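Local coordinates for protein PcaV transcriptional regulator (Streptomyces coelicolor, PDB 4G9Y) that binds 3,4-dihydroxybenzoate and, as a MarR-family winged helix-turn-helix regulator, probably binds DNA to control transcription, at residues A[38-43]-A[73-78]. Numbering follows the deposited sequence.
Sequences SPQYAV and VSRLGR
The carboxamide of Gln40 faces the edge of the Arg75 guanidinium, NE2 lying near its plane, and no group of 38-43 covers either guanidinium face. The two flat groups stand almost perpendicular, 89° apart, and their side chains cross at about a right angle, so they do not stack. The touch itself is on the aliphatic shaft, with Gln40 NE2 3.9 Å from Arg75 CD, and no hydrogen bond links the pair. Each polar end is held by its own helix or the residue leading into it: Gln40 OE1 accepts from the backbone N of Thr37, while Arg75 NH1 makes a salt bridge with Glu71.

Leu76 reaches across to helix 38-49, and both its methyls bear on Gln40. Leu76 CD2 packs against Gln40 CB at 4.0 Å. Leu76 CD1 approaches the carbonyl oxygen, Gln40 O, at 3.7 Å. The same methyl, Leu76 CD1, also reaches Val43 CG1 at 3.9 Å. Val43 carries CG1 anti to its backbone N (chi1 172°), which sends that methyl out to meet the leucine. Val43 also touches Val58, Ile69 and Val72, and Leu76 packs on Leu82 of strand 82-86, joining the contact to the core of the winged helix-turn-helix domain.

Helix 38-49 here crosses the end of helix 66-78, the probable DNA-recognition helix of the fold, at -76° with the segment axes 10.5 Å apart. With no hydrogen bond or salt bridge between the segments, their mutual placement probably rests on apolar packing around Leu76, while the exposed Arg75 is steered from within its own helix.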
ATOM      1  N   SER A  38       3.497   4.023  11.781  1.00 20.93           N
ATOM      2  CA  SER A  38       2.655   2.920  12.216  1.00 21.39           C
ATOM      3  C   SER A  38       3.447   1.666  12.684  1.00 18.49           C
ATOM      4  O   SER A  38       3.158   1.124  13.753  1.00 22.62           O
ATOM      5  CB  SER A  38       1.640   2.573  11.114  1.00 21.83           C
ATOM      6  OG  SER A  38       0.630   1.732  11.621  1.00 36.62           O
ATOM      7  N   PRO A  39       4.446   1.210  11.897  1.00 24.15           N
ATOM      8  CA  PRO A  39       5.244   0.064  12.362  1.00 26.65           C
ATOM      9  C   PRO A  39       6.039   0.371  13.638  1.00 28.12           C
ATOM     10  O   PRO A  39       6.173  -0.492  14.505  1.00 27.94           O
ATOM     11  CB  PRO A  39       6.211  -0.180  11.194  1.00 29.91           C
ATOM     12  CG  PRO A  39       5.495   0.382   9.994  1.00 33.78           C
ATOM     13  CD  PRO A  39       4.847   1.621  10.535  1.00 29.55           C
ATOM     14  N   GLN A  40       6.554   1.586  13.758  1.00 19.23           N
ATOM     15  CA  GLN A  40       7.261   1.957  14.969  1.00 22.00           C
ATOM     16  C   GLN A  40       6.332   1.900  16.169  1.00 24.24           C
ATOM     17  O   GLN A  40       6.699   1.383  17.230  1.00 23.95           O
ATOM     18  CB  GLN A  40       7.881   3.348  14.834  1.00 19.23           C
ATOM     19  CG  GLN A  40       9.038   3.378  13.851  1.00 23.29           C
ATOM     20  CD  GLN A  40       9.451   4.788  13.457  1.00 29.97           C
ATOM     21  OE1 GLN A  40       8.947   5.768  13.998  1.00 31.84           O
ATOM     22  NE2 GLN A  40      10.388   4.891  12.511  1.00 35.47           N
ATOM     23  N   TYR A  41       5.123   2.424  16.003  1.00 20.74           N
ATOM     24  CA  TYR A  41       4.158   2.372  17.092  1.00 22.75           C
ATOM     25  C   TYR A  41       3.800   0.928  17.458  1.00 19.44           C
ATOM     26  O   TYR A  41       3.634   0.599  18.636  1.00 18.46           O
ATOM     27  CB  TYR A  41       2.887   3.178  16.762  1.00 20.44           C
ATOM     28  CG  TYR A  41       1.859   3.025  17.842  1.00 23.77           C
ATOM     29  CD1 TYR A  41       1.878   3.834  18.970  1.00 23.59           C
ATOM     30  CD2 TYR A  41       0.891   2.027  17.761  1.00 18.77           C
ATOM     31  CE1 TYR A  41       0.933   3.665  19.987  1.00 26.26           C
ATOM     32  CE2 TYR A  41      -0.035   1.846  18.769  1.00 22.68           C
ATOM     33  CZ  TYR A  41      -0.016   2.665  19.873  1.00 28.97           C
ATOM     34  OH  TYR A  41      -0.964   2.460  20.854  1.00 32.79           O
ATOM     35  N   ALA A  42       3.649   0.070  16.450  1.00 18.80           N
ATOM     36  CA  ALA A  42       3.340  -1.333  16.712  1.00 18.40           C
ATOM     37  C   ALA A  42       4.407  -1.995  17.585  1.00 14.34           C
ATOM     38  O   ALA A  42       4.098  -2.832  18.451  1.00 18.09           O
ATOM     39  CB  ALA A  42       3.152  -2.114  15.388  1.00 22.84           C
ATOM     40  N   VAL A  43       5.659  -1.609  17.374  1.00 15.20           N
ATOM     41  CA  VAL A  43       6.754  -2.122  18.207  1.00 19.96           C
ATOM     42  C   VAL A  43       6.643  -1.625  19.654  1.00 19.18           C
ATOM     43  O   VAL A  43       6.772  -2.405  20.599  1.00 18.67           O
ATOM     44  CB  VAL A  43       8.138  -1.775  17.591  1.00 23.34           C
ATOM     45  CG1 VAL A  43       9.268  -2.126  18.548  1.00 21.03           C
ATOM     46  CG2 VAL A  43       8.306  -2.515  16.276  1.00 24.18           C
ATOM     47  N   VAL A  73      13.950  -0.704  15.405  1.00 23.78           N
ATOM     48  CA  VAL A  73      14.544  -0.731  16.736  1.00 25.25           C
ATOM     49  C   VAL A  73      15.684   0.274  16.869  1.00 29.42           C
ATOM     50  O   VAL A  73      15.787   0.964  17.883  1.00 28.95           O
ATOM     51  CB  VAL A  73      15.020  -2.147  17.094  1.00 25.85           C
ATOM     52  CG1 VAL A  73      16.014  -2.117  18.243  1.00 34.79           C
ATOM     53  CG2 VAL A  73      13.818  -3.031  17.408  1.00 28.67           C
ATOM     54  N   SER A  74      16.525   0.376  15.842  1.00 28.29           N
ATOM     55  CA  SER A  74      17.613   1.358  15.858  1.00 30.04           C
ATOM     56  C   SER A  74      17.078   2.785  15.977  1.00 29.12           C
ATOM     57  O   SER A  74      17.606   3.613  16.742  1.00 27.22           O
ATOM     58  CB  SER A  74      18.483   1.221  14.604  1.00 35.95           C
ATOM     59  OG  SER A  74      19.390   2.304  14.500  1.00 44.92           O
ATOM     60  N   ARG A  75      16.022   3.077  15.223  1.00 27.25           N
ATOM     61  CA  ARG A  75      15.438   4.409  15.248  1.00 29.45           C
ATOM     62  C   ARG A  75      14.784   4.737  16.587  1.00 24.96           C
ATOM     63  O   ARG A  75      15.009   5.801  17.128  1.00 24.13           O
ATOM     64  CB  ARG A  75      14.451   4.597  14.092  1.00 35.38           C
ATOM     65  CG  ARG A  75      15.163   4.681  12.757  1.00 57.60           C
ATOM     66  CD  ARG A  75      14.226   4.914  11.594  1.00 70.81           C
ATOM     67  NE  ARG A  75      14.943   4.773  10.328  1.00 84.56           N
ATOM     68  CZ  ARG A  75      14.361   4.734   9.133  1.00 93.92           C
ATOM     69  NH1 ARG A  75      13.041   4.826   9.029  1.00 94.88           N
ATOM     70  NH2 ARG A  75      15.102   4.600   8.041  1.00 97.63           N
ATOM     71  N   LEU A  76      13.992   3.814  17.123  1.00 18.77           N
ATOM     72  CA  LEU A  76      13.364   4.022  18.428  1.00 22.00           C
ATOM     73  C   LEU A  76      14.427   4.151  19.522  1.00 25.04           C
ATOM     74  O   LEU A  76      14.271   4.919  20.474  1.00 22.89           O
ATOM     75  CB  LEU A  76      12.381   2.884  18.738  1.00 16.20           C
ATOM     76  CG  LEU A  76      11.187   2.794  17.778  1.00 21.43           C
ATOM     77  CD1 LEU A  76      10.326   1.561  18.062  1.00 18.90           C
ATOM     78  CD2 LEU A  76      10.340   4.041  17.851  1.00 22.79           C
ATOM     79  N   GLY A  77      15.511   3.400  19.370  1.00 20.80           N
ATOM     80  CA  GLY A  77      16.625   3.474  20.298  1.00 23.91           C
ATOM     81  C   GLY A  77      17.265   4.851  20.304  1.00 23.32           C
ATOM     82  O   GLY A  77      17.526   5.425  21.361  1.00 24.76           O
ATOM     83  N   ARG A  78      17.498   5.392  19.114  1.00 30.21           N
ATOM     84  CA  ARG A  78      18.127   6.701  18.967  1.00 25.74           C
ATOM     85  C   ARG A  78      17.244   7.832  19.475  1.00 24.24           C
ATOM     86  O   ARG A  78      17.748   8.887  19.836  1.00 26.19           O
ATOM     87  CB  ARG A  78      18.505   6.966  17.503  1.00 34.13           C
ATOM     88  CG  ARG A  78      19.664   6.144  16.987  1.00 47.55           C
ATOM     89  CD  ARG A  78      20.948   6.560  17.664  1.00 66.77           C
ATOM     90  NE  ARG A  78      22.061   5.680  17.327  1.00 80.71           N
ATOM     91  CZ  ARG A  78      22.848   5.851  16.273  1.00 85.93           C
ATOM     92  NH1 ARG A  78      22.631   6.868  15.447  1.00 86.29           N
ATOM     93  NH2 ARG A  78      23.845   5.005  16.044  1.00 87.00           N
TER